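Local coordinates for protein 3-oxosteroid 1-dehydrogenase (Sterolibacterium denitrificans, PDB 7P18) that probably catalyses the 1,2-dehydrogenation of 3-oxosteroids to 3-oxo-Delta(1)-steroids, using bound FAD as its cofactor, at residues A[137-151]-A[204-218]. Numbering follows the deposited sequence.
Sequences FDAALLGDEFANLRM and RKRGLGNAMAAGLRH
Phe137 and Arg206 form an antiparallel hydrogen-bonded pair: Phe137 N donates to Arg206 O at 2.8 Å and Arg206 N returns a bond to Phe137 O. Just past the strand end, Ala139 N reaches Arg204 O, and 137-151 turns off into a 3-10 segment. With CG anti to the backbone N (chi1 -174°), the Phe137 ring lies along helix 208-222; Gly215 CA sits over one face, 3.8 Å from the ring centroid and 16° off its normal, a CH-pi contact made where the helix has no side chain. Ala214 CB meets Phe137 CD2 at 3.6 Å; Leu142 CD1 packs on Ala214 CB, while Leu149 sets one methyl on Ala213 and the other by Asn210.

Three polar clusters surround this apolar patch. Asn210 ND2 donates to Arg150 O at 2.8 Å, nearly in its own amide plane, and also to Ala47 O. Its OD1 is gripped side-on by Arg206 NE and NH2, while Met151 CE lies over one guanidinium face, toward NH2, 3.5 Å above the plane; Arg206 NH1 turns back to Asp203 O. Arg204 NH1 forms a salt bridge to Asp138 OD1 (2.7 Å), but the hydrogen bond within it is weak, the planes standing 78° apart. The same oxygen closes an Asx turn with Ala140 N, and Asp193 takes Arg204 NE. A water links Glu145 OE1 to Arg217 NE, whose guanidinium makes a cation-pi contact with Tyr42.

The contact thus pairs strand 131-138 with strand 205-206 and lays the following chain against helix 208-222, beside the FAD site; these bonds set which way round the Asn210 amide lies, and its carbonyl, with Asp203 O, would stabilise the Arg206 charge.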
ATOM      1  N   PHE A 137     -17.765   4.744  -3.373  1.00 31.25           N
ATOM      2  CA  PHE A 137     -17.922   6.133  -3.828  1.00 30.06           C
ATOM      3  C   PHE A 137     -18.508   6.119  -5.255  1.00 34.47           C
ATOM      4  O   PHE A 137     -18.098   5.276  -6.108  1.00 30.32           O
ATOM      5  CB  PHE A 137     -16.577   6.863  -3.774  1.00 28.38           C
ATOM      6  CG  PHE A 137     -16.706   8.321  -4.085  1.00 29.61           C
ATOM      7  CD1 PHE A 137     -17.023   9.218  -3.097  1.00 28.43           C
ATOM      8  CD2 PHE A 137     -16.565   8.786  -5.379  1.00 31.94           C
ATOM      9  CE1 PHE A 137     -17.187  10.559  -3.389  1.00 28.77           C
ATOM     10  CE2 PHE A 137     -16.749  10.119  -5.678  1.00 28.52           C
ATOM     11  CZ  PHE A 137     -17.043  11.008  -4.671  1.00 32.90           C
ATOM     12  N   ASP A 138     -19.400   7.076  -5.503  1.00 31.76           N
ATOM     13  CA  ASP A 138     -20.138   7.276  -6.779  1.00 32.55           C
ATOM     14  C   ASP A 138     -19.308   8.130  -7.733  1.00 28.86           C
ATOM     15  O   ASP A 138     -19.335   9.353  -7.584  1.00 32.79           O
ATOM     16  CB  ASP A 138     -21.472   7.964  -6.488  1.00 34.86           C
ATOM     17  CG  ASP A 138     -22.382   8.088  -7.699  1.00 43.31           C
ATOM     18  OD1 ASP A 138     -22.055   7.495  -8.762  1.00 34.19           O
ATOM     19  OD2 ASP A 138     -23.414   8.739  -7.529  1.00 39.86           O
ATOM     20  N   ALA A 139     -18.574   7.495  -8.657  1.00 30.49           N
ATOM     21  CA  ALA A 139     -17.741   8.170  -9.684  1.00 32.76           C
ATOM     22  C   ALA A 139     -18.567   9.110 -10.576  1.00 33.32           C
ATOM     23  O   ALA A 139     -17.967  10.069 -11.153  1.00 34.09           O
ATOM     24  CB  ALA A 139     -17.041   7.125 -10.513  1.00 34.69           C
ATOM     25  N   ALA A 140     -19.884   8.907 -10.703  1.00 34.43           N
ATOM     26  CA  ALA A 140     -20.738   9.836 -11.490  1.00 34.92           C
ATOM     27  C   ALA A 140     -20.588  11.246 -10.930  1.00 36.50           C
ATOM     28  O   ALA A 140     -20.628  12.202 -11.722  1.00 36.20           O
ATOM     29  CB  ALA A 140     -22.187   9.392 -11.501  1.00 38.63           C
ATOM     30  N   LEU A 141     -20.326  11.397  -9.618  1.00 34.11           N
ATOM     31  CA  LEU A 141     -20.165  12.750  -8.999  1.00 33.28           C
ATOM     32  C   LEU A 141     -18.937  13.463  -9.564  1.00 31.99           C
ATOM     33  O   LEU A 141     -18.841  14.699  -9.425  1.00 35.83           O
ATOM     34  CB  LEU A 141     -20.071  12.632  -7.474  1.00 36.77           C
ATOM     35  CG  LEU A 141     -21.259  11.985  -6.764  1.00 36.07           C
ATOM     36  CD1 LEU A 141     -20.924  11.732  -5.295  1.00 39.27           C
ATOM     37  CD2 LEU A 141     -22.503  12.850  -6.858  1.00 37.51           C
ATOM     38  N   LEU A 142     -18.012  12.747 -10.213  1.00 33.49           N
ATOM     39  CA  LEU A 142     -16.814  13.382 -10.812  1.00 35.33           C
ATOM     40  C   LEU A 142     -17.116  14.046 -12.172  1.00 36.43           C
ATOM     41  O   LEU A 142     -16.241  14.805 -12.645  1.00 32.25           O
ATOM     42  CB  LEU A 142     -15.731  12.317 -10.971  1.00 36.56           C
ATOM     43  CG  LEU A 142     -15.195  11.765  -9.649  1.00 32.98           C
ATOM     44  CD1 LEU A 142     -14.348  10.546  -9.927  1.00 32.38           C
ATOM     45  CD2 LEU A 142     -14.416  12.845  -8.907  1.00 34.82           C
ATOM     46  N   GLY A 143     -18.258  13.753 -12.797  1.00 38.43           N
ATOM     47  CA  GLY A 143     -18.501  14.131 -14.204  1.00 38.14           C
ATOM     48  C   GLY A 143     -17.320  13.719 -15.078  1.00 35.62           C
ATOM     49  O   GLY A 143     -16.812  12.579 -14.915  1.00 35.84           O
ATOM     50  N   ASP A 144     -16.839  14.635 -15.924  1.00 39.08           N
ATOM     51  CA  ASP A 144     -15.811  14.329 -16.948  1.00 40.36           C
ATOM     52  C   ASP A 144     -14.457  14.022 -16.282  1.00 38.88           C
ATOM     53  O   ASP A 144     -13.628  13.386 -16.947  1.00 36.95           O
ATOM     54  CB  ASP A 144     -15.701  15.455 -17.974  1.00 48.03           C
ATOM     55  CG  ASP A 144     -16.940  15.600 -18.837  1.00 48.22           C
ATOM     56  OD1 ASP A 144     -17.569  14.576 -19.167  1.00 51.61           O
ATOM     57  OD2 ASP A 144     -17.266  16.741 -19.157  1.00 59.65           O
ATOM     58  N   GLU A 145     -14.249  14.377 -15.006  1.00 37.68           N
ATOM     59  CA  GLU A 145     -12.960  14.078 -14.306  1.00 33.84           C
ATOM     60  C   GLU A 145     -12.821  12.586 -13.999  1.00 30.22           C
ATOM     61  O   GLU A 145     -11.680  12.134 -13.744  1.00 30.74           O
ATOM     62  CB  GLU A 145     -12.791  14.978 -13.082  1.00 35.04           C
ATOM     63  CG  GLU A 145     -12.434  16.408 -13.461  1.00 39.45           C
ATOM     64  CD  GLU A 145     -11.173  16.555 -14.295  1.00 40.31           C
ATOM     65  OE1 GLU A 145     -10.309  15.642 -14.259  1.00 44.33           O
ATOM     66  OE2 GLU A 145     -11.085  17.553 -15.017  1.00 45.74           O
ATOM     67  N   PHE A 146     -13.891  11.799 -14.082  1.00 32.65           N
ATOM     68  CA  PHE A 146     -13.788  10.330 -13.999  1.00 34.90           C
ATOM     69  C   PHE A 146     -12.771   9.826 -15.030  1.00 33.62           C
ATOM     70  O   PHE A 146     -11.996   8.900 -14.712  1.00 33.30           O
ATOM     71  CB  PHE A 146     -15.150   9.658 -14.144  1.00 35.55           C
ATOM     72  CG  PHE A 146     -15.055   8.157 -14.116  1.00 35.19           C
ATOM     73  CD1 PHE A 146     -14.562   7.509 -12.993  1.00 34.05           C
ATOM     74  CD2 PHE A 146     -15.404   7.393 -15.229  1.00 38.37           C
ATOM     75  CE1 PHE A 146     -14.457   6.134 -12.952  1.00 35.32           C
ATOM     76  CE2 PHE A 146     -15.242   6.019 -15.207  1.00 36.71           C
ATOM     77  CZ  PHE A 146     -14.814   5.391 -14.060  1.00 40.58           C
ATOM     78  N   ALA A 147     -12.695  10.464 -16.202  1.00 32.87           N
ATOM     79  CA  ALA A 147     -11.814  10.021 -17.311  1.00 35.13           C
ATOM     80  C   ALA A 147     -10.345  10.045 -16.875  1.00 34.29           C
ATOM     81  O   ALA A 147      -9.557   9.291 -17.450  1.00 34.53           O
ATOM     82  CB  ALA A 147     -12.035  10.894 -18.538  1.00 35.15           C
ATOM     83  N   ASN A 148      -9.993  10.874 -15.883  1.00 32.64           N
ATOM     84  CA  ASN A 148      -8.586  11.115 -15.461  1.00 29.16           C
ATOM     85  C   ASN A 148      -8.225  10.402 -14.147  1.00 28.52           C
ATOM     86  O   ASN A 148      -7.063  10.562 -13.702  1.00 29.97           O
ATOM     87  CB  ASN A 148      -8.338  12.619 -15.383  1.00 31.62           C
ATOM     88  CG  ASN A 148      -8.518  13.292 -16.729  1.00 36.55           C
ATOM     89  OD1 ASN A 148      -8.051  12.771 -17.750  1.00 30.58           O
ATOM     90  ND2 ASN A 148      -9.154  14.458 -16.713  1.00 32.22           N
ATOM     91  N   LEU A 149      -9.130   9.606 -13.572  1.00 28.57           N
ATOM     92  CA  LEU A 149      -8.833   8.762 -12.379  1.00 29.47           C
ATOM     93  C   LEU A 149      -7.889   7.627 -12.788  1.00 28.83           C
ATOM     94  O   LEU A 149      -8.184   6.909 -13.798  1.00 28.89           O
ATOM     95  CB  LEU A 149     -10.142   8.219 -11.799  1.00 28.38           C
ATOM     96  CG  LEU A 149     -10.036   7.183 -10.671  1.00 30.67           C
ATOM     97  CD1 LEU A 149      -9.362   7.753  -9.431  1.00 29.19           C
ATOM     98  CD2 LEU A 149     -11.414   6.668 -10.302  1.00 31.12           C
ATOM     99  N   ARG A 150      -6.801   7.441 -12.043  1.00 25.58           N
ATOM    100  CA  ARG A 150      -5.965   6.215 -12.171  1.00 25.60           C
ATOM    101  C   ARG A 150      -6.821   5.028 -11.747  1.00 28.05           C
ATOM    102  O   ARG A 150      -7.309   5.043 -10.594  1.00 27.56           O
ATOM    103  CB  ARG A 150      -4.671   6.291 -11.354  1.00 25.63           C
ATOM    104  CG  ARG A 150      -3.755   5.093 -11.578  1.00 24.57           C
ATOM    105  CD  ARG A 150      -2.340   5.341 -11.090  1.00 25.78           C
ATOM    106  NE  ARG A 150      -1.728   6.466 -11.791  1.00 26.28           N
ATOM    107  CZ  ARG A 150      -1.160   6.371 -13.004  1.00 28.81           C
ATOM    108  NH1 ARG A 150      -1.156   5.204 -13.637  1.00 26.80           N
ATOM    109  NH2 ARG A 150      -0.647   7.436 -13.597  1.00 26.79           N
ATOM    110  N   MET A 151      -7.075   4.056 -12.632  1.00 27.12           N
ATOM    111  CA  MET A 151      -8.143   3.058 -12.380  1.00 28.03           C
ATOM    112  C   MET A 151      -7.592   1.886 -11.579  1.00 26.73           C
ATOM    113  O   MET A 151      -6.404   1.516 -11.729  1.00 28.98           O
ATOM    114  CB  MET A 151      -8.793   2.570 -13.677  1.00 32.84           C
ATOM    115  CG  MET A 151      -9.488   3.680 -14.432  1.00 29.78           C
ATOM    116  SD  MET A 151     -10.879   4.485 -13.601  1.00 33.64           S
ATOM    117  CE  MET A 151     -11.911   3.077 -13.244  1.00 36.62           C
ATOM    118  N   ARG A 204     -19.420   2.172 -11.843  1.00 35.16           N
ATOM    119  CA  ARG A 204     -19.661   3.563 -11.404  1.00 35.28           C
ATOM    120  C   ARG A 204     -19.278   3.725  -9.915  1.00 31.91           C
ATOM    121  O   ARG A 204     -18.873   4.841  -9.500  1.00 36.76           O
ATOM    122  CB  ARG A 204     -21.151   3.854 -11.586  1.00 38.96           C
ATOM    123  CG  ARG A 204     -21.561   5.244 -11.139  1.00 39.95           C
ATOM    124  CD  ARG A 204     -22.907   5.613 -11.715  1.00 44.83           C
ATOM    125  NE  ARG A 204     -23.958   4.844 -11.099  1.00 45.32           N
ATOM    126  CZ  ARG A 204     -24.676   5.246 -10.063  1.00 45.85           C
ATOM    127  NH1 ARG A 204     -24.454   6.420  -9.498  1.00 43.69           N
ATOM    128  NH2 ARG A 204     -25.621   4.458  -9.588  1.00 47.08           N
ATOM    129  N   LYS A 205     -19.559   2.694  -9.137  1.00 34.33           N
ATOM    130  CA  LYS A 205     -19.166   2.606  -7.711  1.00 37.41           C
ATOM    131  C   LYS A 205     -17.698   2.201  -7.668  1.00 33.20           C
ATOM    132  O   LYS A 205     -17.311   1.175  -8.304  1.00 33.81           O
ATOM    133  CB  LYS A 205     -20.019   1.604  -6.933  1.00 37.70           C
ATOM    134  CG  LYS A 205     -21.510   1.905  -6.900  1.00 40.92           C
ATOM    135  CD  LYS A 205     -21.810   3.224  -6.297  1.00 45.51           C
ATOM    136  CE  LYS A 205     -23.288   3.511  -6.270  1.00 53.58           C
ATOM    137  NZ  LYS A 205     -23.593   4.551  -5.265  1.00 57.03           N
ATOM    138  N   ARG A 206     -16.913   2.973  -6.929  1.00 31.60           N
ATOM    139  CA  ARG A 206     -15.481   2.675  -6.699  1.00 29.03           C
ATOM    140  C   ARG A 206     -15.296   2.262  -5.233  1.00 29.10           C
ATOM    141  O   ARG A 206     -15.983   2.781  -4.349  1.00 29.44           O
ATOM    142  CB  ARG A 206     -14.654   3.901  -7.103  1.00 26.82           C
ATOM    143  CG  ARG A 206     -14.985   4.533  -8.450  1.00 27.98           C
ATOM    144  CD  ARG A 206     -15.009   3.555  -9.609  1.00 29.33           C
ATOM    145  NE  ARG A 206     -13.791   2.790  -9.770  1.00 31.62           N
ATOM    146  CZ  ARG A 206     -13.674   1.629 -10.419  1.00 35.86           C
ATOM    147  NH1 ARG A 206     -14.715   1.047 -10.994  1.00 33.50           N
ATOM    148  NH2 ARG A 206     -12.498   1.034 -10.489  1.00 34.49           N
ATOM    149  N   GLY A 207     -14.369   1.344  -5.010  1.00 27.99           N
ATOM    150  CA  GLY A 207     -13.986   0.823  -3.690  1.00 25.12           C
ATOM    151  C   GLY A 207     -12.515   1.020  -3.405  1.00 26.86           C
ATOM    152  O   GLY A 207     -11.753   1.407  -4.326  1.00 24.41           O
ATOM    153  N   LEU A 208     -12.129   0.779  -2.159  1.00 24.82           N
ATOM    154  CA  LEU A 208     -10.715   0.690  -1.734  1.00 23.02           C
ATOM    155  C   LEU A 208     -10.018   1.995  -2.099  1.00 21.66           C
ATOM    156  O   LEU A 208     -10.636   3.045  -1.910  1.00 21.26           O
ATOM    157  CB  LEU A 208     -10.083  -0.528  -2.404  1.00 25.14           C
ATOM    158  CG  LEU A 208     -10.831  -1.837  -2.184  1.00 27.80           C
ATOM    159  CD1 LEU A 208     -10.121  -2.971  -2.922  1.00 33.10           C
ATOM    160  CD2 LEU A 208     -10.984  -2.180  -0.709  1.00 27.29           C
ATOM    161  N   GLY A 209      -8.776   1.944  -2.586  1.00 22.74           N
ATOM    162  CA  GLY A 209      -8.007   3.163  -2.901  1.00 21.75           C
ATOM    163  C   GLY A 209      -8.660   3.948  -4.003  1.00 21.90           C
ATOM    164  O   GLY A 209      -8.442   5.152  -4.110  1.00 24.20           O
ATOM    165  N   ASN A 210      -9.435   3.297  -4.871  1.00 24.66           N
ATOM    166  CA  ASN A 210     -10.122   4.020  -5.972  1.00 23.27           C
ATOM    167  C   ASN A 210     -11.246   4.877  -5.383  1.00 26.43           C
ATOM    168  O   ASN A 210     -11.467   6.008  -5.870  1.00 28.06           O
ATOM    169  CB  ASN A 210     -10.602   3.021  -7.033  1.00 28.28           C
ATOM    170  CG  ASN A 210     -10.115   3.357  -8.430  1.00 28.80           C
ATOM    171  OD1 ASN A 210     -10.873   3.202  -9.367  1.00 26.97           O
ATOM    172  ND2 ASN A 210      -8.879   3.799  -8.585  1.00 21.87           N
ATOM    173  N   ALA A 211     -11.948   4.407  -4.350  1.00 25.29           N
ATOM    174  CA  ALA A 211     -12.953   5.245  -3.643  1.00 26.24           C
ATOM    175  C   ALA A 211     -12.252   6.433  -2.994  1.00 23.75           C
ATOM    176  O   ALA A 211     -12.718   7.550  -3.067  1.00 25.40           O
ATOM    177  CB  ALA A 211     -13.722   4.449  -2.626  1.00 26.54           C
ATOM    178  N   MET A 212     -11.112   6.173  -2.372  0.61 26.77           N
ATOM    179  CA  MET A 212     -10.325   7.208  -1.674  0.61 24.22           C
ATOM    180  C   MET A 212      -9.911   8.306  -2.670  0.61 25.49           C
ATOM    181  O   MET A 212     -10.170   9.485  -2.399  0.61 22.81           O
ATOM    182  CB  MET A 212      -9.103   6.555  -1.019  0.61 26.22           C
ATOM    183  CG  MET A 212      -8.201   7.520  -0.299  0.61 23.60           C
ATOM    184  SD  MET A 212      -6.821   6.640   0.440  0.61 24.37           S
ATOM    185  CE  MET A 212      -5.924   6.171  -1.025  0.61 26.65           C
ATOM    186  N   ALA A 213      -9.284   7.932  -3.791  1.00 25.10           N
ATOM    187  CA  ALA A 213      -8.779   8.882  -4.798  1.00 24.25           C
ATOM    188  C   ALA A 213      -9.936   9.609  -5.488  1.00 23.32           C
ATOM    189  O   ALA A 213      -9.851  10.843  -5.660  1.00 23.86           O
ATOM    190  CB  ALA A 213      -7.872   8.173  -5.777  1.00 28.68           C
ATOM    191  N   ALA A 214     -10.998   8.908  -5.850  1.00 26.12           N
ATOM    192  CA  ALA A 214     -12.211   9.538  -6.442  1.00 25.56           C
ATOM    193  C   ALA A 214     -12.801  10.549  -5.461  1.00 27.14           C
ATOM    194  O   ALA A 214     -13.090  11.711  -5.857  1.00 31.28           O
ATOM    195  CB  ALA A 214     -13.229   8.463  -6.742  1.00 27.84           C
ATOM    196  N   GLY A 215     -12.994  10.111  -4.206  1.00 27.66           N
ATOM    197  CA  GLY A 215     -13.589  10.983  -3.159  1.00 25.18           C
ATOM    198  C   GLY A 215     -12.758  12.226  -2.915  1.00 26.08           C
ATOM    199  O   GLY A 215     -13.335  13.304  -2.786  1.00 26.88           O
ATOM    200  N   LEU A 216     -11.421  12.111  -2.871  1.00 27.44           N
ATOM    201  CA  LEU A 216     -10.551  13.290  -2.619  1.00 24.38           C
ATOM    202  C   LEU A 216     -10.570  14.185  -3.865  1.00 26.17           C
ATOM    203  O   LEU A 216     -10.585  15.436  -3.724  1.00 25.40           O
ATOM    204  CB  LEU A 216      -9.144  12.833  -2.240  1.00 24.21           C
ATOM    205  CG  LEU A 216      -9.039  12.160  -0.864  1.00 24.05           C
ATOM    206  CD1 LEU A 216      -7.679  11.481  -0.699  1.00 26.12           C
ATOM    207  CD2 LEU A 216      -9.245  13.194   0.241  1.00 25.08           C
ATOM    208  N   ARG A 217     -10.625  13.589  -5.057  1.00 28.06           N
ATOM    209  CA  ARG A 217     -10.704  14.414  -6.292  1.00 27.02           C
ATOM    210  C   ARG A 217     -11.993  15.236  -6.244  1.00 27.54           C
ATOM    211  O   ARG A 217     -11.950  16.418  -6.549  1.00 28.06           O
ATOM    212  CB  ARG A 217     -10.624  13.568  -7.560  1.00 25.89           C
ATOM    213  CG  ARG A 217     -10.657  14.422  -8.820  1.00 29.37           C
ATOM    214  CD  ARG A 217      -9.365  15.155  -9.006  1.00 31.22           C
ATOM    215  NE  ARG A 217      -9.330  16.123 -10.096  1.00 34.70           N
ATOM    216  CZ  ARG A 217      -9.753  17.386 -10.028  1.00 32.24           C
ATOM    217  NH1 ARG A 217     -10.317  17.865  -8.931  1.00 32.14           N
ATOM    218  NH2 ARG A 217      -9.650  18.162 -11.091  1.00 32.48           N
ATOM    219  N   HIS A 218     -13.090  14.613  -5.861  1.00 28.06           N
ATOM    220  CA  HIS A 218     -14.424  15.250  -5.753  1.00 30.00           C
ATOM    221  C   HIS A 218     -14.370  16.418  -4.762  1.00 30.09           C
ATOM    222  O   HIS A 218     -14.862  17.487  -5.088  1.00 30.57           O
ATOM    223  CB  HIS A 218     -15.470  14.217  -5.369  1.00 32.42           C
ATOM    224  CG  HIS A 218     -16.831  14.813  -5.250  1.00 37.94           C
ATOM    225  ND1 HIS A 218     -17.590  15.169  -6.368  1.00 42.28           N
ATOM    226  CD2 HIS A 218     -17.570  15.140  -4.166  1.00 34.51           C
ATOM    227  CE1 HIS A 218     -18.740  15.691  -5.963  1.00 35.97           C
ATOM    228  NE2 HIS A 218     -18.739  15.695  -4.620  1.00 40.09           N
TER
HETATM  229  O   HOH W   1      -8.061  15.893 -12.721  1.00 35.12           O